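Local coordinates for ORF 37 (Human herpesvirus 8 type M, PDB 3FHD), which cleaves double- and single-stranded DNA as an endo- and exonuclease, processing branched viral DNA intermediates and helping to produce mature unit-length linear viral DNA, at residues R137-T148 with C224-Q234; S241-K249 with F258-I267. One frame throughout, in Å; residues are numbered along the deposited sequence.

Interaction 1 (R137-T148 with C224-Q234); sequences RHHICCLVERAT and CLDYGFMQSPQ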
loop_
_atom_site.group_PDB
_atom_site.type_symbol
_atom_site.label_atom_id
_atom_site.label_comp_id
_atom_site.label_asym_id
_atom_site.label_seq_id
_atom_site.Cartn_x
_atom_site.Cartn_y
_atom_site.Cartn_z
ATOM N N ARG A 137 -18.141 11.470 0.790
ATOM C CA ARG A 137 -17.525 10.165 0.654
ATOM C C ARG A 137 -16.041 10.282 1.031
ATOM O O ARG A 137 -15.490 9.441 1.749
ATOM C CB ARG A 137 -17.710 9.626 -0.766
ATOM C CG ARG A 137 -19.149 9.189 -1.077
ATOM C CD ARG A 137 -19.235 8.301 -2.351
ATOM N NE ARG A 137 -18.752 9.001 -3.544
ATOM C CZ ARG A 137 -19.439 9.858 -4.286
ATOM N NH1 ARG A 137 -20.701 10.173 -3.996
ATOM N NH2 ARG A 137 -18.849 10.411 -5.342
ATOM N N HIS A 138 -15.408 11.338 0.545
ATOM C CA HIS A 138 -14.021 11.656 0.894
ATOM C C HIS A 138 -13.824 11.756 2.406
ATOM O O HIS A 138 -12.850 11.200 2.980
ATOM C CB HIS A 138 -13.594 12.971 0.233
ATOM C CG HIS A 138 -12.173 13.359 0.525
ATOM N ND1 HIS A 138 -11.817 14.617 0.950
ATOM C CD2 HIS A 138 -11.023 12.647 0.461
ATOM C CE1 HIS A 138 -10.511 14.665 1.142
ATOM N NE2 HIS A 138 -10.007 13.483 0.852
ATOM N N HIS A 139 -14.733 12.472 3.058
ATOM C CA HIS A 139 -14.666 12.600 4.510
ATOM C C HIS A 139 -14.778 11.240 5.231
ATOM O O HIS A 139 -13.958 10.951 6.101
ATOM C CB HIS A 139 -15.691 13.604 5.050
ATOM C CG HIS A 139 -15.547 13.835 6.516
ATOM N ND1 HIS A 139 -14.702 14.787 7.039
ATOM C CD2 HIS A 139 -16.122 13.220 7.575
ATOM C CE1 HIS A 139 -14.786 14.773 8.358
ATOM N NE2 HIS A 139 -15.629 13.819 8.707
ATOM N N ILE A 140 -15.729 10.402 4.829
ATOM C CA ILE A 140 -15.842 9.042 5.364
ATOM C C ILE A 140 -14.540 8.214 5.180
ATOM O O ILE A 140 -14.020 7.577 6.122
ATOM C CB ILE A 140 -17.107 8.314 4.804
ATOM C CG1 ILE A 140 -18.437 8.912 5.377
ATOM C CG2 ILE A 140 -17.002 6.793 4.995
ATOM C CD1 ILE A 140 -18.584 8.795 6.863
ATOM N N CYS A 141 -13.992 8.231 3.969
ATOM C CA CYS A 141 -12.782 7.473 3.677
ATOM C C CYS A 141 -11.583 7.929 4.518
ATOM O O CYS A 141 -10.762 7.103 4.983
ATOM C CB CYS A 141 -12.501 7.541 2.178
ATOM S SG CYS A 141 -13.740 6.635 1.202
ATOM N N CYS A 142 -11.509 9.232 4.751
ATOM C CA CYS A 142 -10.489 9.809 5.626
ATOM C C CYS A 142 -10.665 9.363 7.078
ATOM O O CYS A 142 -9.669 9.126 7.777
ATOM C CB CYS A 142 -10.518 11.334 5.558
ATOM S SG CYS A 142 -9.816 11.976 4.019
ATOM N N LEU A 143 -11.913 9.277 7.533
ATOM C CA LEU A 143 -12.174 8.842 8.913
ATOM C C LEU A 143 -11.833 7.366 9.104
ATOM O O LEU A 143 -11.270 6.987 10.137
ATOM C CB LEU A 143 -13.636 9.122 9.290
ATOM C CG LEU A 143 -14.048 10.567 9.621
ATOM C CD1 LEU A 143 -15.547 10.505 9.879
ATOM C CD2 LEU A 143 -13.298 11.236 10.815
ATOM N N VAL A 144 -12.143 6.562 8.094
ATOM C CA VAL A 144 -11.788 5.126 8.056
ATOM C C VAL A 144 -10.257 4.895 8.073
ATOM O O VAL A 144 -9.758 4.011 8.805
ATOM C CB VAL A 144 -12.485 4.392 6.876
ATOM C CG1 VAL A 144 -11.911 2.973 6.708
ATOM C CG2 VAL A 144 -14.036 4.366 7.130
ATOM N N GLU A 145 -9.538 5.672 7.266
ATOM C CA GLU A 145 -8.076 5.685 7.297
ATOM C C GLU A 145 -7.532 5.934 8.695
ATOM O O GLU A 145 -6.673 5.176 9.168
ATOM C CB GLU A 145 -7.489 6.723 6.280
ATOM C CG GLU A 145 -5.940 6.685 6.199
ATOM C CD GLU A 145 -5.220 7.522 7.284
ATOM O OE1 GLU A 145 -5.745 8.576 7.712
ATOM O OE2 GLU A 145 -4.110 7.124 7.720
ATOM N N ARG A 146 -8.005 7.000 9.351
ATOM C CA ARG A 146 -7.575 7.337 10.713
ATOM C C ARG A 146 -7.903 6.213 11.710
ATOM O O ARG A 146 -7.070 5.880 12.558
ATOM C CB ARG A 146 -8.148 8.696 11.151
ATOM C CG ARG A 146 -7.457 9.922 10.485
ATOM C CD ARG A 146 -6.010 10.158 10.990
ATOM N NE ARG A 146 -5.050 9.330 10.262
ATOM C CZ ARG A 146 -3.785 9.093 10.613
ATOM N NH1 ARG A 146 -3.036 8.298 9.860
ATOM N NH2 ARG A 146 -3.243 9.653 11.685
ATOM N N ALA A 147 -9.075 5.601 11.569
ATOM C CA ALA A 147 -9.515 4.498 12.434
ATOM C C ALA A 147 -8.687 3.206 12.291
ATOM O O ALA A 147 -8.787 2.293 13.125
ATOM C CB ALA A 147 -10.970 4.195 12.153
ATOM N N THR A 148 -7.921 3.102 11.202
ATOM C CA THR A 148 -7.169 1.896 10.861
ATOM C C THR A 148 -5.655 2.103 10.703
ATOM O O THR A 148 -4.978 1.286 10.085
ATOM C CB THR A 148 -7.750 1.184 9.586
ATOM O OG1 THR A 148 -7.656 2.038 8.393
ATOM C CG2 THR A 148 -9.202 0.725 9.847
ATOM N N CYS A 224 4.648 11.296 8.055
ATOM C CA CYS A 224 3.721 10.368 8.634
ATOM C C CYS A 224 4.290 8.972 8.483
ATOM O O CYS A 224 4.661 8.545 7.366
ATOM C CB CYS A 224 2.349 10.485 7.969
ATOM S SG CYS A 224 1.125 9.412 8.738
ATOM N N LEU A 225 4.359 8.287 9.624
ATOM C CA LEU A 225 4.858 6.935 9.704
ATOM C C LEU A 225 3.735 5.901 9.750
ATOM O O LEU A 225 3.981 4.756 9.411
ATOM C CB LEU A 225 5.803 6.766 10.916
ATOM N N ASP A 226 2.531 6.296 10.180
ATOM C CA ASP A 226 1.413 5.339 10.292
ATOM C C ASP A 226 0.135 5.771 9.529
ATOM O O ASP A 226 -0.568 6.686 9.939
ATOM C CB ASP A 226 1.091 5.018 11.763
ATOM C CG ASP A 226 2.306 4.506 12.526
ATOM O OD1 ASP A 226 2.819 3.424 12.174
ATOM O OD2 ASP A 226 2.761 5.199 13.460
ATOM N N TYR A 227 -0.130 5.078 8.428
ATOM C CA TYR A 227 -1.285 5.294 7.540
ATOM C C TYR A 227 -2.214 4.100 7.611
ATOM O O TYR A 227 -1.740 2.978 7.528
ATOM C CB TYR A 227 -0.797 5.346 6.087
ATOM C CG TYR A 227 -0.202 6.673 5.762
ATOM C CD1 TYR A 227 -1.036 7.724 5.433
ATOM C CD2 TYR A 227 1.160 6.897 5.815
ATOM C CE1 TYR A 227 -0.550 8.948 5.141
ATOM C CE2 TYR A 227 1.672 8.170 5.518
ATOM C CZ TYR A 227 0.787 9.180 5.186
ATOM O OH TYR A 227 1.178 10.472 4.877
ATOM N N GLY A 228 -3.522 4.365 7.658
ATOM C CA GLY A 228 -4.529 3.317 7.621
ATOM C C GLY A 228 -4.876 2.948 6.180
ATOM O O GLY A 228 -4.094 3.163 5.251
ATOM N N PHE A 229 -6.056 2.372 6.001
ATOM C CA PHE A 229 -6.459 1.937 4.693
ATOM C C PHE A 229 -7.332 3.022 4.017
ATOM O O PHE A 229 -8.350 3.424 4.560
ATOM C CB PHE A 229 -7.284 0.652 4.802
ATOM C CG PHE A 229 -7.470 -0.024 3.469
ATOM C CD1 PHE A 229 -6.360 -0.429 2.715
ATOM C CD2 PHE A 229 -8.735 -0.233 2.966
ATOM C CE1 PHE A 229 -6.538 -1.078 1.445
ATOM C CE2 PHE A 229 -8.928 -0.852 1.744
ATOM C CZ PHE A 229 -7.833 -1.262 0.982
ATOM N N MET A 230 -6.888 3.490 2.858
ATOM C CA MET A 230 -7.550 4.558 2.130
ATOM C C MET A 230 -8.338 3.975 0.973
ATOM O O MET A 230 -7.747 3.673 -0.068
ATOM C CB MET A 230 -6.502 5.515 1.577
ATOM C CG MET A 230 -5.867 6.314 2.711
ATOM S SD MET A 230 -4.398 7.288 2.371
ATOM C CE MET A 230 -3.595 6.378 1.107
ATOM N N GLN A 231 -9.658 3.855 1.144
ATOM C CA GLN A 231 -10.546 3.404 0.078
ATOM C C GLN A 231 -10.683 4.573 -0.949
ATOM O O GLN A 231 -10.581 5.761 -0.561
ATOM C CB GLN A 231 -11.919 3.071 0.671
ATOM C CG GLN A 231 -11.880 2.008 1.783
ATOM C CD GLN A 231 -13.190 1.933 2.572
ATOM O OE1 GLN A 231 -14.056 1.096 2.281
ATOM N NE2 GLN A 231 -13.337 2.810 3.575
ATOM N N SER A 232 -10.901 4.266 -2.223
ATOM C CA SER A 232 -11.300 5.278 -3.206
ATOM C C SER A 232 -12.719 5.813 -2.948
ATOM O O SER A 232 -13.692 5.070 -3.054
ATOM C CB SER A 232 -11.223 4.742 -4.657
ATOM O OG SER A 232 -11.959 5.619 -5.536
ATOM N N PRO A 233 -12.863 7.128 -2.645
ATOM C CA PRO A 233 -14.231 7.647 -2.447
ATOM C C PRO A 233 -15.026 7.762 -3.745
ATOM O O PRO A 233 -16.252 7.880 -3.704
ATOM C CB PRO A 233 -14.000 9.030 -1.815
ATOM C CG PRO A 233 -12.597 9.430 -2.304
ATOM C CD PRO A 233 -11.828 8.144 -2.393
ATOM N N GLN A 234 -14.351 7.742 -4.889
ATOM C CA GLN A 234 -15.043 7.954 -6.151
ATOM C C GLN A 234 -15.617 6.661 -6.726
ATOM O O GLN A 234 -16.640 6.703 -7.379
ATOM C CB GLN A 234 -14.137 8.640 -7.165
ATOM C CG GLN A 234 -13.752 10.090 -6.792
ATOM C CD GLN A 234 -14.964 11.016 -6.742
ATOM O OE1 GLN A 234 -15.917 10.793 -5.979
ATOM N NE2 GLN A 234 -14.937 12.054 -7.554
HETATM O O HOH W 1 -10.730 4.641 3.664
#
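E145 lays its CG alongside CG of M230, 3.5 Å apart, the two side chains running the same way, and then bends at chi2 (-84°) to bring its carboxylate to the backbone of the loop. There OE2 has two donors: the amide N of G228 reaches it at 2.8 Å on its anti side, and NH1 of R146 takes the syn lone pair. R146 grips the carboxylate side-on, NE to OE1 and NH1 to OE2, which keeps the guanidinium close to the plane of its partners; NH1 also gives a bond to O of D226, 2.9 Å away, so one nitrogen ties helix 134-147 to the loop. At the end of this segment, OG1 of T148 bonds back to O of V144 and receives the N-H of F229 almost straight (2.9 Å, 173°). G228 sits tight here, its CA 3.2 Å from O of E145.

Midway, a water donates to O of C141 and O of F229 and accepts from N and NE2 of Q231, bridging helix and strand. The Q231 amide passes CG1 of V144 and is held beyond by N89 and R85. Farther along, SG of C141 packs against the ring of P233, 3.9 Å from CB, while the chi3 bend of R137 (-60°) turns NE to O of P233, 2.7 Å away in the guanidinium plane, and NH2 reaches OE1 of Q234, whose amide is nearly coplanar.

The arrangement is a helix laid along an irregular loop and the edge strand 230-231 of a small three-stranded sheet, beside the nuclease core of this PD-(D/E)XK enzyme.

Interaction 2 (S241-K249 with F258-I267); sequences SLDFAANVK and FDPNCKVYEI. With MG (magnesium ion), chain E; SO4 (sulfate ion), chain B.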
loop_
_atom_site.group_PDB
_atom_site.type_symbol
_atom_site.label_atom_id
_atom_site.label_comp_id
_atom_site.label_asym_id
_atom_site.label_seq_id
_atom_site.Cartn_x
_atom_site.Cartn_y
_atom_site.Cartn_z
ATOM N N SER A 241 -2.912 1.112 1.410
ATOM C CA SER A 241 -2.318 1.736 2.595
ATOM C C SER A 241 -0.906 2.169 2.162
ATOM O O SER A 241 -0.319 1.575 1.238
ATOM C CB SER A 241 -2.281 0.798 3.816
ATOM O OG SER A 241 -1.552 -0.366 3.501
ATOM N N LEU A 242 -0.378 3.217 2.771
ATOM C CA LEU A 242 0.944 3.657 2.433
ATOM C C LEU A 242 1.927 3.272 3.529
ATOM O O LEU A 242 1.544 3.177 4.687
ATOM C CB LEU A 242 0.964 5.163 2.252
ATOM C CG LEU A 242 -0.014 5.811 1.227
ATOM C CD1 LEU A 242 0.107 7.319 1.265
ATOM C CD2 LEU A 242 0.218 5.297 -0.204
ATOM N N ASP A 243 3.189 3.087 3.167
ATOM C CA ASP A 243 4.194 2.773 4.198
ATOM C C ASP A 243 4.672 4.055 4.889
ATOM O O ASP A 243 4.737 4.099 6.115
ATOM C CB ASP A 243 5.393 2.031 3.591
ATOM C CG ASP A 243 5.020 0.681 3.007
ATOM O OD1 ASP A 243 3.915 0.183 3.283
ATOM O OD2 ASP A 243 5.834 0.107 2.277
ATOM N N PHE A 244 5.043 5.067 4.111
ATOM C CA PHE A 244 5.645 6.302 4.650
ATOM C C PHE A 244 5.449 7.470 3.695
ATOM O O PHE A 244 5.513 7.275 2.487
ATOM C CB PHE A 244 7.157 6.061 4.818
ATOM C CG PHE A 244 7.918 7.263 5.307
ATOM C CD1 PHE A 244 7.939 7.593 6.652
ATOM C CD2 PHE A 244 8.608 8.075 4.413
ATOM C CE1 PHE A 244 8.667 8.751 7.094
ATOM C CE2 PHE A 244 9.303 9.215 4.842
ATOM C CZ PHE A 244 9.343 9.539 6.180
ATOM N N ALA A 245 5.258 8.688 4.231
ATOM C CA ALA A 245 5.229 9.891 3.404
ATOM C C ALA A 245 5.873 11.054 4.130
ATOM O O ALA A 245 5.755 11.197 5.367
ATOM C CB ALA A 245 3.814 10.231 2.986
ATOM N N ALA A 246 6.565 11.874 3.358
ATOM C CA ALA A 246 7.148 13.110 3.883
ATOM C C ALA A 246 6.337 14.305 3.360
ATOM O O ALA A 246 5.802 14.259 2.245
ATOM C CB ALA A 246 8.631 13.200 3.478
ATOM N N ASN A 247 6.216 15.362 4.169
ATOM C CA ASN A 247 5.264 16.493 3.901
ATOM C C ASN A 247 3.765 16.145 3.938
ATOM O O ASN A 247 2.995 16.560 3.064
ATOM C CB ASN A 247 5.567 17.193 2.562
ATOM C CG ASN A 247 6.933 17.863 2.531
ATOM O OD1 ASN A 247 7.030 19.088 2.423
ATOM N ND2 ASN A 247 7.992 17.067 2.594
ATOM N N VAL A 248 3.349 15.352 4.919
ATOM C CA VAL A 248 1.945 14.953 5.060
ATOM C C VAL A 248 1.608 15.147 6.520
ATOM O O VAL A 248 2.412 14.811 7.392
ATOM C CB VAL A 248 1.654 13.478 4.644
ATOM C CG1 VAL A 248 0.133 13.140 4.769
ATOM C CG2 VAL A 248 2.106 13.222 3.216
ATOM N N LYS A 249 0.422 15.703 6.773
ATOM C CA LYS A 249 0.007 16.124 8.116
ATOM C C LYS A 249 -1.468 15.813 8.405
ATOM O O LYS A 249 -2.234 15.493 7.501
ATOM C CB LYS A 249 0.290 17.625 8.311
ATOM C CG LYS A 249 0.192 18.434 7.041
ATOM C CD LYS A 249 0.451 19.898 7.301
ATOM C CE LYS A 249 -0.307 20.747 6.292
ATOM N NZ LYS A 249 -0.641 22.094 6.859
ATOM N N PHE A 258 -2.395 15.549 2.534
ATOM C CA PHE A 258 -1.284 15.391 1.619
ATOM C C PHE A 258 -0.955 16.743 0.947
ATOM O O PHE A 258 -1.796 17.330 0.256
ATOM C CB PHE A 258 -1.642 14.365 0.536
ATOM C CG PHE A 258 -1.805 12.958 1.039
ATOM C CD1 PHE A 258 -0.686 12.164 1.315
ATOM C CD2 PHE A 258 -3.068 12.404 1.190
ATOM C CE1 PHE A 258 -0.817 10.845 1.770
ATOM C CE2 PHE A 258 -3.216 11.051 1.646
ATOM C CZ PHE A 258 -2.074 10.287 1.928
ATOM N N ASP A 259 0.255 17.251 1.158
ATOM C CA ASP A 259 0.735 18.407 0.396
ATOM C C ASP A 259 0.790 18.013 -1.090
ATOM O O ASP A 259 1.214 16.893 -1.413
ATOM C CB ASP A 259 2.133 18.813 0.882
ATOM C CG ASP A 259 2.592 20.147 0.325
ATOM O OD1 ASP A 259 1.866 21.152 0.494
ATOM O OD2 ASP A 259 3.699 20.205 -0.261
ATOM N N PRO A 260 0.369 18.925 -1.998
ATOM C CA PRO A 260 0.544 18.657 -3.437
ATOM C C PRO A 260 1.986 18.268 -3.836
ATOM O O PRO A 260 2.173 17.671 -4.884
ATOM C CB PRO A 260 0.155 19.990 -4.103
ATOM C CG PRO A 260 0.102 20.996 -3.006
ATOM C CD PRO A 260 -0.284 20.229 -1.774
ATOM N N ASN A 261 2.972 18.570 -2.994
ATOM C CA ASN A 261 4.360 18.175 -3.229
ATOM C C ASN A 261 4.938 17.199 -2.163
ATOM O O ASN A 261 6.137 17.232 -1.838
ATOM C CB ASN A 261 5.229 19.419 -3.305
ATOM C CG ASN A 261 4.908 20.287 -4.527
ATOM O OD1 ASN A 261 4.913 19.803 -5.665
ATOM N ND2 ASN A 261 4.624 21.567 -4.295
ATOM N N CYS A 262 4.090 16.343 -1.614
ATOM C CA CYS A 262 4.557 15.340 -0.645
ATOM C C CYS A 262 5.433 14.300 -1.365
ATOM O O CYS A 262 5.455 14.246 -2.598
ATOM C CB CYS A 262 3.368 14.684 0.050
ATOM S SG CYS A 262 2.288 13.845 -1.063
ATOM N N LYS A 263 6.189 13.513 -0.601
ATOM C CA LYS A 263 7.018 12.458 -1.171
ATOM C C LYS A 263 6.510 11.140 -0.602
ATOM O O LYS A 263 6.443 10.974 0.606
ATOM C CB LYS A 263 8.490 12.653 -0.832
ATOM C CG LYS A 263 9.161 13.868 -1.520
ATOM C CD LYS A 263 10.655 13.934 -1.182
ATOM C CE LYS A 263 11.395 15.026 -1.969
ATOM N NZ LYS A 263 11.251 14.822 -3.447
ATOM N N VAL A 264 6.112 10.232 -1.468
ATOM C CA VAL A 264 5.494 8.978 -0.987
ATOM C C VAL A 264 6.462 7.800 -1.201
ATOM O O VAL A 264 6.958 7.601 -2.318
ATOM C CB VAL A 264 4.078 8.746 -1.635
ATOM C CG1 VAL A 264 3.482 7.406 -1.187
ATOM C CG2 VAL A 264 3.138 9.939 -1.302
ATOM N N TYR A 265 6.694 6.981 -0.156
ATOM C CA TYR A 265 7.615 5.829 -0.267
ATOM C C TYR A 265 6.958 4.462 0.025
ATOM O O TYR A 265 6.265 4.305 1.045
ATOM C CB TYR A 265 8.829 5.969 0.682
ATOM C CG TYR A 265 9.706 7.199 0.526
ATOM C CD1 TYR A 265 11.019 7.090 0.066
ATOM C CD2 TYR A 265 9.240 8.473 0.898
ATOM C CE1 TYR A 265 11.833 8.234 -0.053
ATOM C CE2 TYR A 265 10.043 9.601 0.800
ATOM C CZ TYR A 265 11.333 9.479 0.322
ATOM O OH TYR A 265 12.119 10.600 0.201
ATOM N N GLU A 266 7.122 3.520 -0.902
ATOM C CA GLU A 266 6.791 2.128 -0.684
ATOM C C GLU A 266 8.086 1.404 -0.217
ATOM O O GLU A 266 9.075 1.428 -0.915
ATOM C CB GLU A 266 6.237 1.520 -1.971
ATOM C CG GLU A 266 5.995 0.017 -1.942
ATOM C CD GLU A 266 5.105 -0.466 -0.779
ATOM O OE1 GLU A 266 4.060 0.160 -0.423
ATOM O OE2 GLU A 266 5.438 -1.536 -0.247
ATOM N N ILE A 267 8.039 0.765 0.945
ATOM C CA ILE A 267 9.244 0.175 1.559
ATOM C C ILE A 267 9.309 -1.329 1.259
ATOM O O ILE A 267 8.307 -2.008 1.393
ATOM C CB ILE A 267 9.264 0.461 3.087
ATOM C CG1 ILE A 267 9.549 1.939 3.339
ATOM C CG2 ILE A 267 10.292 -0.459 3.847
ATOM C CD1 ILE A 267 9.105 2.428 4.680
HETATM MG MG MG E . 6.009 -2.258 1.947
HETATM S S SO4 B . -1.826 -2.369 0.243
HETATM O O1 SO4 B . -2.385 -3.555 -0.386
HETATM O O2 SO4 B . -0.363 -2.469 0.228
HETATM O O3 SO4 B . -2.267 -1.245 -0.556
HETATM O O4 SO4 B . -2.392 -2.202 1.557
HETATM O O HOH W 2 3.684 3.374 0.303
HETATM O O HOH W 3 3.230 -2.542 1.476
#
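OD2 of D243 has two partners: the magnesium ion at 2.4 Å and the backbone N-H of I267, at 2.7 Å on its anti lone pair. This is the metal site of the PD-(D/E)XK nuclease fold: strand 262-269 supplies OE2 of E266 and O of I267, E266-I267-K268 reads as the (D/E)XK part of the motif, and D243 is probably its aspartate. The D243 and E266 carboxylates have planes 59° apart; both oxygens bind the same magnesium ion, and its charge probably offsets their repulsion. K268 also bonds OE2 of E266, and Q402 holds OE1.

Behind the site, strand 244-245 runs antiparallel to strand 262-269. F244 N to Y265 O is weak, the return bond Y265 N to F244 O is sound, and A246 and K263 bond both ways. The F244 ring, its CG anti to the backbone N (chi1 178°), turns its edge toward the face of Y265 in an offset edge-to-face stack, centroids 5.7 Å apart. CD1 of L242 packs against CE1 of F258 and CD2 against CG1 of V264. The chain then turns a corner at 246-247, and CG2 of V248 lies 3.5 Å from CD1 of F258 and 3.7 Å from CB of C262.

Interaction 1 closes before interaction 2 opens along the chain, and their centres lie 14 Å apart. They meet directly: N of C224 probably bonds to O of A245, and the ring of Y227 touches the side chains of A245 and V248. The loop of 224-234 thus runs between helix 134-147 and the edge of the eight-stranded mixed sheet, where 244-245 is the outermost strand and 262-269 its neighbour. Helix 394-412 touches both contacts, through C141, M230 and P233 in one and L242, F258 and E266 in the other. Interaction 1 therefore joins helix 134-147 to the loop that reaches the sheet edge, and interaction 2 builds the magnesium site at that edge.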